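Oxidase/hydroxylase (Streptomyces hygroscopicus subsp. hygroscopicus, PDB 4ZPI) probably acts as an iron(II)- and 2-oxoglutarate-dependent dioxygenase of the phytanoyl-CoA dioxygenase family. Local coordinates at residues C[97-102]-C[206-211]; C[158-163]-C[202-207]. All coordinates share one frame; numbering follows the deposited sequence.

Interaction 1 (C[97-102]-C[206-211]). With FE2 (Fe (II) ion), chain H.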
loop_
_atom_site.group_PDB
_atom_site.type_symbol
_atom_site.label_atom_id
_atom_site.label_comp_id
_atom_site.label_asym_id
_atom_site.label_seq_id
_atom_site.Cartn_x
_atom_site.Cartn_y
_atom_site.Cartn_z
ATOM N N SER C 97 -24.758 -12.093 28.539
ATOM C CA SER C 97 -23.952 -10.998 28.038
ATOM C C SER C 97 -23.444 -11.314 26.619
ATOM O O SER C 97 -23.165 -12.472 26.280
ATOM C CB SER C 97 -22.789 -10.712 28.990
ATOM O OG SER C 97 -22.061 -11.893 29.253
ATOM N N VAL C 98 -23.346 -10.277 25.792
ATOM C CA VAL C 98 -22.872 -10.421 24.427
ATOM C C VAL C 98 -22.097 -9.168 24.056
ATOM O O VAL C 98 -22.371 -8.092 24.570
ATOM C CB VAL C 98 -24.051 -10.654 23.432
ATOM C CG1 VAL C 98 -24.970 -9.449 23.395
ATOM C CG2 VAL C 98 -23.547 -10.982 22.029
ATOM N N LEU C 99 -21.114 -9.305 23.177
ATOM C CA LEU C 99 -20.414 -8.146 22.635
ATOM C C LEU C 99 -20.551 -8.121 21.100
ATOM O O LEU C 99 -19.964 -8.958 20.400
ATOM C CB LEU C 99 -18.944 -8.175 23.067
ATOM C CG LEU C 99 -17.998 -7.137 22.458
ATOM C CD1 LEU C 99 -18.340 -5.746 22.921
ATOM C CD2 LEU C 99 -16.557 -7.484 22.778
ATOM N N TYR C 100 -21.341 -7.177 20.583
ATOM C CA TYR C 100 -21.589 -7.072 19.138
ATOM C C TYR C 100 -20.337 -6.629 18.376
ATOM O O TYR C 100 -19.401 -6.095 18.963
ATOM C CB TYR C 100 -22.735 -6.093 18.844
ATOM C CG TYR C 100 -24.074 -6.487 19.423
ATOM C CD1 TYR C 100 -24.996 -5.525 19.805
ATOM C CD2 TYR C 100 -24.415 -7.821 19.590
ATOM C CE1 TYR C 100 -26.223 -5.880 20.333
ATOM C CE2 TYR C 100 -25.640 -8.186 20.119
ATOM C CZ TYR C 100 -26.537 -7.214 20.487
ATOM O OH TYR C 100 -27.755 -7.584 21.009
ATOM N N LEU C 101 -20.337 -6.834 17.063
ATOM C CA LEU C 101 -19.164 -6.528 16.250
ATOM C C LEU C 101 -18.786 -5.041 16.260
ATOM O O LEU C 101 -19.645 -4.157 16.200
ATOM C CB LEU C 101 -19.378 -6.987 14.802
ATOM C CG LEU C 101 -19.466 -8.486 14.488
ATOM C CD1 LEU C 101 -19.528 -8.721 12.973
ATOM C CD2 LEU C 101 -18.293 -9.241 15.098
ATOM N N HIS C 102 -17.481 -4.795 16.346
ATOM C CA HIS C 102 -16.888 -3.472 16.177
ATOM C C HIS C 102 -15.500 -3.682 15.575
ATOM O O HIS C 102 -15.006 -4.816 15.535
ATOM C CB HIS C 102 -16.807 -2.725 17.506
ATOM C CG HIS C 102 -16.078 -3.480 18.563
ATOM N ND1 HIS C 102 -16.671 -4.487 19.293
ATOM C CD2 HIS C 102 -14.797 -3.403 18.997
ATOM C CE1 HIS C 102 -15.787 -4.995 20.135
ATOM N NE2 HIS C 102 -14.643 -4.351 19.980
ATOM N N HIS C 206 -14.482 -7.754 15.207
ATOM C CA HIS C 206 -14.548 -8.818 16.194
ATOM C C HIS C 206 -15.567 -8.478 17.282
ATOM O O HIS C 206 -15.968 -7.318 17.434
ATOM C CB HIS C 206 -13.165 -9.056 16.813
ATOM C CG HIS C 206 -12.766 -7.999 17.797
ATOM N ND1 HIS C 206 -12.268 -6.774 17.414
ATOM C CD2 HIS C 206 -12.834 -7.973 19.149
ATOM C CE1 HIS C 206 -12.044 -6.039 18.484
ATOM N NE2 HIS C 206 -12.375 -6.746 19.551
ATOM N N GLY C 207 -15.982 -9.508 18.017
ATOM C CA GLY C 207 -16.954 -9.390 19.089
ATOM C C GLY C 207 -16.884 -10.691 19.855
ATOM O O GLY C 207 -15.925 -11.436 19.689
ATOM N N THR C 208 -17.866 -10.975 20.701
ATOM C CA THR C 208 -17.977 -12.325 21.262
ATOM C C THR C 208 -19.414 -12.846 21.164
ATOM O O THR C 208 -20.372 -12.065 21.130
ATOM C CB THR C 208 -17.512 -12.410 22.761
ATOM O OG1 THR C 208 -18.598 -12.088 23.635
ATOM C CG2 THR C 208 -16.318 -11.490 23.050
ATOM N N ARG C 209 -19.564 -14.170 21.132
ATOM C CA ARG C 209 -20.892 -14.773 21.153
ATOM C C ARG C 209 -21.648 -14.460 22.441
ATOM O O ARG C 209 -21.058 -14.141 23.477
ATOM C CB ARG C 209 -20.808 -16.284 20.984
ATOM C CG ARG C 209 -20.019 -16.750 19.783
ATOM C CD ARG C 209 -20.677 -16.392 18.467
ATOM N NE ARG C 209 -20.074 -17.205 17.413
ATOM C CZ ARG C 209 -20.495 -17.277 16.158
ATOM N NH1 ARG C 209 -21.545 -16.574 15.747
ATOM N NH2 ARG C 209 -19.856 -18.067 15.315
ATOM N N ARG C 210 -22.965 -14.552 22.354
ATOM C CA ARG C 210 -23.833 -14.453 23.510
ATOM C C ARG C 210 -23.524 -15.595 24.478
ATOM O O ARG C 210 -23.478 -16.748 24.071
ATOM C CB ARG C 210 -25.282 -14.493 23.051
ATOM C CG ARG C 210 -26.293 -14.001 24.051
ATOM C CD ARG C 210 -27.669 -13.901 23.390
ATOM N NE ARG C 210 -27.742 -12.837 22.388
ATOM C CZ ARG C 210 -27.809 -11.540 22.690
ATOM N NH1 ARG C 210 -27.791 -11.167 23.961
ATOM N NH2 ARG C 210 -27.888 -10.617 21.729
ATOM N N LYS C 211 -23.290 -15.283 25.750
ATOM C CA LYS C 211 -23.032 -16.332 26.737
ATOM C C LYS C 211 -24.343 -16.843 27.374
ATOM O O LYS C 211 -25.125 -16.050 27.905
ATOM C CB LYS C 211 -22.067 -15.823 27.809
ATOM C CG LYS C 211 -21.784 -16.821 28.922
ATOM C CD LYS C 211 -20.881 -16.207 29.979
ATOM C CE LYS C 211 -20.839 -17.036 31.250
ATOM N NZ LYS C 211 -20.119 -18.329 31.089
HETATM FE FE FE2 H . -12.559 -5.033 21.035
#
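S97 O accepts a hydrogen bond from K211 N at 2.9 Å. V98 lies against R210. Its CG1 sits over one face of the R210 guanidinium, 3.4 Å from R210 NH1, and its CG2 reaches back to T208 O. L99 O accepts T208 N. The L99 side chain shares its sheet face with T208, whose OG1 is hydrogen-bonded to R93 NH1. R210 NH2 donates a somewhat bent hydrogen bond (140°) to Y100 OH at 3.1 Å. The oxygen is in the guanidinium plane, the nitrogen at the ring edge. D181 holds the same NH2 in a salt bridge. Between L99 and H102 the register slips by one residue, a beta bulge. There L101 CD2 packs on G207 N. H102 N and O then pair with H206 O and N. With CG between the backbone N and carbonyl carbon (chi1 55°), H102 swings its ring toward H206 and the iron. Its ND1 donates to Y100 O, which fixes the ring's rotation. H206 O lies over one ring face. H102 NE2 binds the iron at 2.4 Å and H206 NE2 at 2.3 Å, with ring planes 62° apart. Neighbouring antiparallel strands thus supply two histidine ligands, as in the facial triads of cupin-type dioxygenases; E202 is the known third iron-binding residue.

Interaction 2 (C[158-163]-C[202-207]); sequences GSHKAN and EALMHG. With FE2 (Fe (II) ion), chain H.
S159 and M205 make the polar link of this contact. M205 N donates to S159 OG at 2.7 Å, with an N-H...O angle of 158°. The serine hydroxyl reaches M205 N because CB points toward 202-207 and OG lies between the backbone N and carbonyl carbon (chi1 64°). S159 OG is also hydrogen-bonded to V156 O, so two backbone groups grip one buried hydroxyl. Within 202-207, H206 ND1 donates to L204 O at 3.1 Å, almost straight at 174°. The oxygen lies in the ring plane, but the donor stands above the carbonyl plane. This bond fixes the turn of the iron-bound ring.

The remaining contacts are van der Waals. M205 CB comes within 3.3 Å of S159 OG, and L204 CD1 approaches the same oxygen at 3.5 Å. H160 lays its CB against L204 N at 3.6 Å. The end of the H160 ring leads away, and its NE2 is hydrogen-bonded to D13 O. A203 turns its CB toward the other segment and touches H160 O at 3.7 Å.

E202 is a known iron ligand, but here its OE2 stands 3.8 Å from the iron, too far for a bond. A203, L204 and M205 connect it to H206. Loop 158-163, between strand 153-156 and helix 167-172, packs on that connection. L204 touches Y155 and M205 touches V156 on strand 153-156, next to strand 206-208. The loop also meets a second subunit: S159 packs on Y10 of that chain, and N163 N is hydrogen-bonded to its D13 OD2.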
loop_
_atom_site.group_PDB
_atom_site.type_symbol
_atom_site.label_atom_id
_atom_site.label_comp_id
_atom_site.label_asym_id
_atom_site.label_seq_id
_atom_site.Cartn_x
_atom_site.Cartn_y
_atom_site.Cartn_z
ATOM N N GLY C 158 -10.138 -11.887 7.795
ATOM C CA GLY C 158 -9.480 -10.895 6.968
ATOM C C GLY C 158 -10.005 -9.479 7.102
ATOM O O GLY C 158 -9.588 -8.585 6.359
ATOM N N SER C 159 -10.895 -9.250 8.057
ATOM C CA SER C 159 -11.516 -7.935 8.161
ATOM C C SER C 159 -10.514 -6.849 8.586
ATOM O O SER C 159 -10.786 -5.658 8.461
ATOM C CB SER C 159 -12.688 -7.980 9.136
ATOM O OG SER C 159 -12.261 -8.287 10.448
ATOM N N HIS C 160 -9.353 -7.260 9.084
ATOM C CA HIS C 160 -8.319 -6.314 9.472
ATOM C C HIS C 160 -7.682 -5.668 8.244
ATOM O O HIS C 160 -7.020 -4.644 8.365
ATOM C CB HIS C 160 -7.253 -6.992 10.334
ATOM C CG HIS C 160 -6.504 -8.087 9.635
ATOM N ND1 HIS C 160 -7.117 -9.013 8.822
ATOM C CD2 HIS C 160 -5.186 -8.402 9.638
ATOM C CE1 HIS C 160 -6.209 -9.855 8.353
ATOM N NE2 HIS C 160 -5.032 -9.508 8.837
ATOM N N LYS C 161 -7.897 -6.245 7.061
ATOM C CA LYS C 161 -7.369 -5.647 5.840
ATOM C C LYS C 161 -8.451 -5.428 4.793
ATOM O O LYS C 161 -8.164 -5.276 3.616
ATOM C CB LYS C 161 -6.247 -6.511 5.262
ATOM C CG LYS C 161 -5.078 -6.739 6.215
ATOM C CD LYS C 161 -4.093 -7.735 5.631
ATOM C CE LYS C 161 -2.758 -7.731 6.361
ATOM N NZ LYS C 161 -1.730 -8.535 5.624
ATOM N N ALA C 162 -9.702 -5.406 5.218
ATOM C CA ALA C 162 -10.789 -5.183 4.285
ATOM C C ALA C 162 -10.695 -3.807 3.636
ATOM O O ALA C 162 -10.369 -2.823 4.297
ATOM C CB ALA C 162 -12.116 -5.336 4.983
ATOM N N ASN C 163 -10.977 -3.756 2.332
ATOM C CA ASN C 163 -11.072 -2.500 1.592
ATOM C C ASN C 163 -12.493 -1.977 1.428
ATOM O O ASN C 163 -12.695 -0.801 1.120
ATOM C CB ASN C 163 -10.456 -2.660 0.216
ATOM C CG ASN C 163 -8.964 -2.728 0.265
ATOM O OD1 ASN C 163 -8.309 -1.830 0.812
ATOM N ND2 ASN C 163 -8.400 -3.788 -0.308
ATOM N N GLU C 202 -6.437 -4.272 16.519
ATOM C CA GLU C 202 -7.757 -3.653 16.637
ATOM C C GLU C 202 -8.409 -3.275 15.303
ATOM O O GLU C 202 -9.564 -2.851 15.283
ATOM C CB GLU C 202 -7.681 -2.403 17.524
ATOM C CG GLU C 202 -7.535 -2.702 19.007
ATOM C CD GLU C 202 -8.771 -3.359 19.594
ATOM O OE1 GLU C 202 -8.633 -4.456 20.184
ATOM O OE2 GLU C 202 -9.878 -2.779 19.475
ATOM N N ALA C 203 -7.684 -3.419 14.196
ATOM C CA ALA C 203 -8.303 -3.299 12.870
ATOM C C ALA C 203 -9.270 -4.474 12.574
ATOM O O ALA C 203 -10.236 -4.318 11.836
ATOM C CB ALA C 203 -7.235 -3.203 11.789
ATOM N N LEU C 204 -9.012 -5.639 13.158
ATOM C CA LEU C 204 -9.917 -6.781 13.026
ATOM C C LEU C 204 -11.347 -6.442 13.475
ATOM O O LEU C 204 -11.542 -5.797 14.512
ATOM C CB LEU C 204 -9.388 -7.958 13.843
ATOM C CG LEU C 204 -9.985 -9.325 13.559
ATOM C CD1 LEU C 204 -9.568 -9.772 12.170
ATOM C CD2 LEU C 204 -9.539 -10.318 14.623
ATOM N N MET C 205 -12.345 -6.861 12.693
ATOM C CA MET C 205 -13.741 -6.758 13.125
ATOM C C MET C 205 -14.064 -7.988 13.972
ATOM O O MET C 205 -13.908 -9.129 13.530
ATOM C CB MET C 205 -14.689 -6.644 11.934
ATOM C CG MET C 205 -16.168 -6.504 12.312
ATOM S SD MET C 205 -17.234 -6.165 10.885
ATOM C CE MET C 205 -16.162 -5.110 9.897
ATOM N N HIS C 206 -14.482 -7.754 15.207
ATOM C CA HIS C 206 -14.548 -8.818 16.194
ATOM C C HIS C 206 -15.567 -8.478 17.282
ATOM O O HIS C 206 -15.968 -7.318 17.434
ATOM C CB HIS C 206 -13.165 -9.056 16.813
ATOM C CG HIS C 206 -12.766 -7.999 17.797
ATOM N ND1 HIS C 206 -12.268 -6.774 17.414
ATOM C CD2 HIS C 206 -12.834 -7.973 19.149
ATOM C CE1 HIS C 206 -12.044 -6.039 18.484
ATOM N NE2 HIS C 206 -12.375 -6.746 19.551
ATOM N N GLY C 207 -15.982 -9.508 18.017
ATOM C CA GLY C 207 -16.954 -9.390 19.089
ATOM C C GLY C 207 -16.884 -10.691 19.855
ATOM O O GLY C 207 -15.925 -11.436 19.689
HETATM FE FE FE2 H . -12.559 -5.033 21.035
#

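Overall arrangement
The two interactions share H206 and G207 in their segments, but 158-163 touches only the residues just before them, A203 to M205. Interaction 1 is sheet pairing with strand 99-102 and is partly buried; interaction 2 is loop packing on the residues just before strand 206-208 and fully buried. The first relies on backbone bonds, a guanidinium contact and shared iron. The second has a single hydrogen bond across it and otherwise van der Waals contacts of side-chain carbons with carbon and polar atoms. They touch directly, L101 CD1 lying 4.0 Å from M205 SD. Interaction 1 brings two histidine ligands together; interaction 2 packs the connection from E202 to H206 and lies at a subunit boundary.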